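Long-range contact in flagellar basal body protein (PDB 5NPY), which probably builds part of the flagellar hook, the curved extracellular segment of the flagellum that links basal body and filament: residues 373-378 with 400-405. Residues are numbered along the deposited sequence; the frame is centred on the assembly and turned at random.
Sequences LQSEYY and VKSYIV
Tyr-403 reaches across to its neighbouring strand and gives its phenol proton to Glu-376, OH to OE1 2.9 Å. OE1 lies at the ring edge, in the ring plane, yet the hydroxyl comes from above the carboxylate, whose plane stands 79° from the ring. Tyr-403 chi1 of 49° places its CG between backbone N and carbonyl carbon, which folds the ring over the backbone O of Gln-374. Val-405 CG1 packs on the Gln-374 amide, touching CD at 3.4 Å.

On the opposite face from Glu-376 and Tyr-403, Ser-375 OG and Ser-402 OG share a 2.9 Å hydrogen bond. Val-400 lies alongside Tyr-377 there, its CG1 making a CH-pi contact 4.2 Å from the ring centroid, while Val-400 CG2 meets Tyr-377 CD1 at 3.5 Å. Between the two layers of side chains, the hydrogen-bonded pairs Gln-374/Tyr-403 and Glu-376/Lys-401 fix the antiparallel register.

Second-shell hydroxyls anchor the polar ends: Tyr-356 bonds Glu-376 OE2, Tyr-446 bonds Ser-375 OG and Thr-359 bonds Tyr-377 OH. The segments lie on strands 370-381 and 396-406, the middle pair of an antiparallel meander completed by 346-364 and 411-423; strand 192-198 packs against the face bearing Leu-373 and Tyr-377.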
loop_
_atom_site.group_PDB
_atom_site.type_symbol
_atom_site.label_atom_id
_atom_site.label_comp_id
_atom_site.label_asym_id
_atom_site.label_seq_id
_atom_site.Cartn_x
_atom_site.Cartn_y
_atom_site.Cartn_z
ATOM N N LEU A 373 5.531 -0.720 -9.778
ATOM C CA LEU A 373 5.973 -1.796 -8.886
ATOM C C LEU A 373 4.984 -2.955 -9.038
ATOM O O LEU A 373 3.845 -2.898 -8.548
ATOM C CB LEU A 373 6.092 -1.286 -7.451
ATOM C CG LEU A 373 6.452 -2.301 -6.334
ATOM C CD1 LEU A 373 7.447 -3.292 -6.818
ATOM C CD2 LEU A 373 7.010 -1.654 -5.095
ATOM N N GLN A 374 5.400 -4.005 -9.750
ATOM C CA GLN A 374 4.498 -5.097 -10.081
ATOM C C GLN A 374 4.801 -6.324 -9.233
ATOM O O GLN A 374 5.937 -6.548 -8.797
ATOM C CB GLN A 374 4.562 -5.448 -11.562
ATOM C CG GLN A 374 4.053 -4.295 -12.434
ATOM C CD GLN A 374 3.854 -4.648 -13.888
ATOM O OE1 GLN A 374 4.105 -5.773 -14.315
ATOM N NE2 GLN A 374 3.399 -3.673 -14.665
ATOM N N SER A 375 3.741 -7.084 -8.958
ATOM C CA SER A 375 3.811 -8.322 -8.196
ATOM C C SER A 375 2.903 -9.327 -8.855
ATOM O O SER A 375 1.752 -9.008 -9.152
ATOM C CB SER A 375 3.364 -8.152 -6.743
ATOM O OG SER A 375 4.352 -7.518 -5.975
ATOM N N GLU A 376 3.412 -10.537 -9.047
ATOM C CA GLU A 376 2.619 -11.668 -9.488
ATOM C C GLU A 376 2.664 -12.762 -8.424
ATOM O O GLU A 376 3.725 -13.048 -7.863
ATOM C CB GLU A 376 3.149 -12.188 -10.798
ATOM C CG GLU A 376 3.425 -11.113 -11.836
ATOM C CD GLU A 376 3.787 -11.759 -13.153
ATOM O OE1 GLU A 376 4.956 -11.685 -13.568
ATOM O OE2 GLU A 376 2.905 -12.427 -13.730
ATOM N N TYR A 377 1.515 -13.386 -8.175
ATOM C CA TYR A 377 1.302 -14.294 -7.048
ATOM C C TYR A 377 0.907 -15.668 -7.574
ATOM O O TYR A 377 0.014 -15.786 -8.431
ATOM C CB TYR A 377 0.197 -13.755 -6.111
ATOM C CG TYR A 377 0.366 -12.298 -5.647
ATOM C CD1 TYR A 377 0.647 -11.996 -4.309
ATOM C CD2 TYR A 377 0.226 -11.226 -6.548
ATOM C CE1 TYR A 377 0.807 -10.664 -3.874
ATOM C CE2 TYR A 377 0.361 -9.910 -6.121
ATOM C CZ TYR A 377 0.665 -9.630 -4.778
ATOM O OH TYR A 377 0.824 -8.318 -4.341
ATOM N N TYR A 378 1.560 -16.705 -7.058
ATOM C CA TYR A 378 1.270 -18.082 -7.426
ATOM C C TYR A 378 1.028 -18.854 -6.143
ATOM O O TYR A 378 1.878 -18.830 -5.248
ATOM C CB TYR A 378 2.424 -18.703 -8.214
ATOM C CG TYR A 378 2.915 -17.866 -9.385
ATOM C CD1 TYR A 378 3.997 -17.001 -9.253
ATOM C CD2 TYR A 378 2.310 -17.953 -10.619
ATOM C CE1 TYR A 378 4.450 -16.230 -10.329
ATOM C CE2 TYR A 378 2.739 -17.187 -11.685
ATOM C CZ TYR A 378 3.807 -16.330 -11.533
ATOM O OH TYR A 378 4.226 -15.578 -12.597
ATOM N N VAL A 400 5.530 -14.995 -4.295
ATOM C CA VAL A 400 5.349 -13.696 -4.945
ATOM C C VAL A 400 6.635 -13.268 -5.663
ATOM O O VAL A 400 7.712 -13.200 -5.056
ATOM C CB VAL A 400 4.921 -12.633 -3.921
ATOM C CG1 VAL A 400 4.661 -11.311 -4.619
ATOM C CG2 VAL A 400 3.708 -13.140 -3.011
ATOM N N LYS A 401 6.497 -12.903 -6.933
ATOM C CA LYS A 401 7.584 -12.463 -7.806
ATOM C C LYS A 401 7.401 -10.968 -8.049
ATOM O O LYS A 401 6.438 -10.570 -8.710
ATOM C CB LYS A 401 7.518 -13.266 -9.110
ATOM C CG LYS A 401 8.193 -12.685 -10.344
ATOM C CD LYS A 401 7.796 -13.489 -11.597
ATOM C CE LYS A 401 8.918 -13.474 -12.631
ATOM N NZ LYS A 401 8.741 -14.524 -13.665
ATOM N N SER A 402 8.302 -10.134 -7.509
ATOM C CA SER A 402 8.147 -8.683 -7.581
ATOM C C SER A 402 9.306 -8.011 -8.326
ATOM O O SER A 402 10.472 -8.405 -8.181
ATOM C CB SER A 402 8.021 -8.062 -6.188
ATOM O OG SER A 402 6.992 -8.662 -5.416
ATOM N N TYR A 403 8.979 -6.957 -9.081
ATOM C CA TYR A 403 9.937 -6.226 -9.909
ATOM C C TYR A 403 9.315 -4.887 -10.283
ATOM O O TYR A 403 8.127 -4.640 -10.033
ATOM C CB TYR A 403 10.321 -7.023 -11.162
ATOM C CG TYR A 403 9.101 -7.554 -11.896
ATOM C CD1 TYR A 403 8.498 -6.809 -12.908
ATOM C CD2 TYR A 403 8.529 -8.782 -11.555
ATOM C CE1 TYR A 403 7.364 -7.277 -13.571
ATOM C CE2 TYR A 403 7.376 -9.247 -12.212
ATOM C CZ TYR A 403 6.810 -8.477 -13.224
ATOM O OH TYR A 403 5.695 -8.899 -13.893
ATOM N N ILE A 404 10.133 -4.030 -10.901
ATOM C CA ILE A 404 9.756 -2.669 -11.277
ATOM C C ILE A 404 9.863 -2.527 -12.790
ATOM O O ILE A 404 10.913 -2.818 -13.374
ATOM C CB ILE A 404 10.648 -1.629 -10.579
ATOM C CG1 ILE A 404 10.477 -1.715 -9.069
ATOM C CG2 ILE A 404 10.323 -0.233 -11.086
ATOM C CD1 ILE A 404 11.399 -0.784 -8.319
ATOM N N VAL A 405 8.792 -2.069 -13.433
ATOM C CA VAL A 405 8.797 -1.931 -14.882
ATOM C C VAL A 405 8.727 -0.456 -15.238
ATOM O O VAL A 405 8.052 0.333 -14.568
ATOM C CB VAL A 405 7.671 -2.737 -15.574
ATOM C CG1 VAL A 405 7.049 -3.733 -14.624
ATOM C CG2 VAL A 405 6.624 -1.825 -16.223
HETATM O O HOH W 1 7.441 -16.843 -12.954
#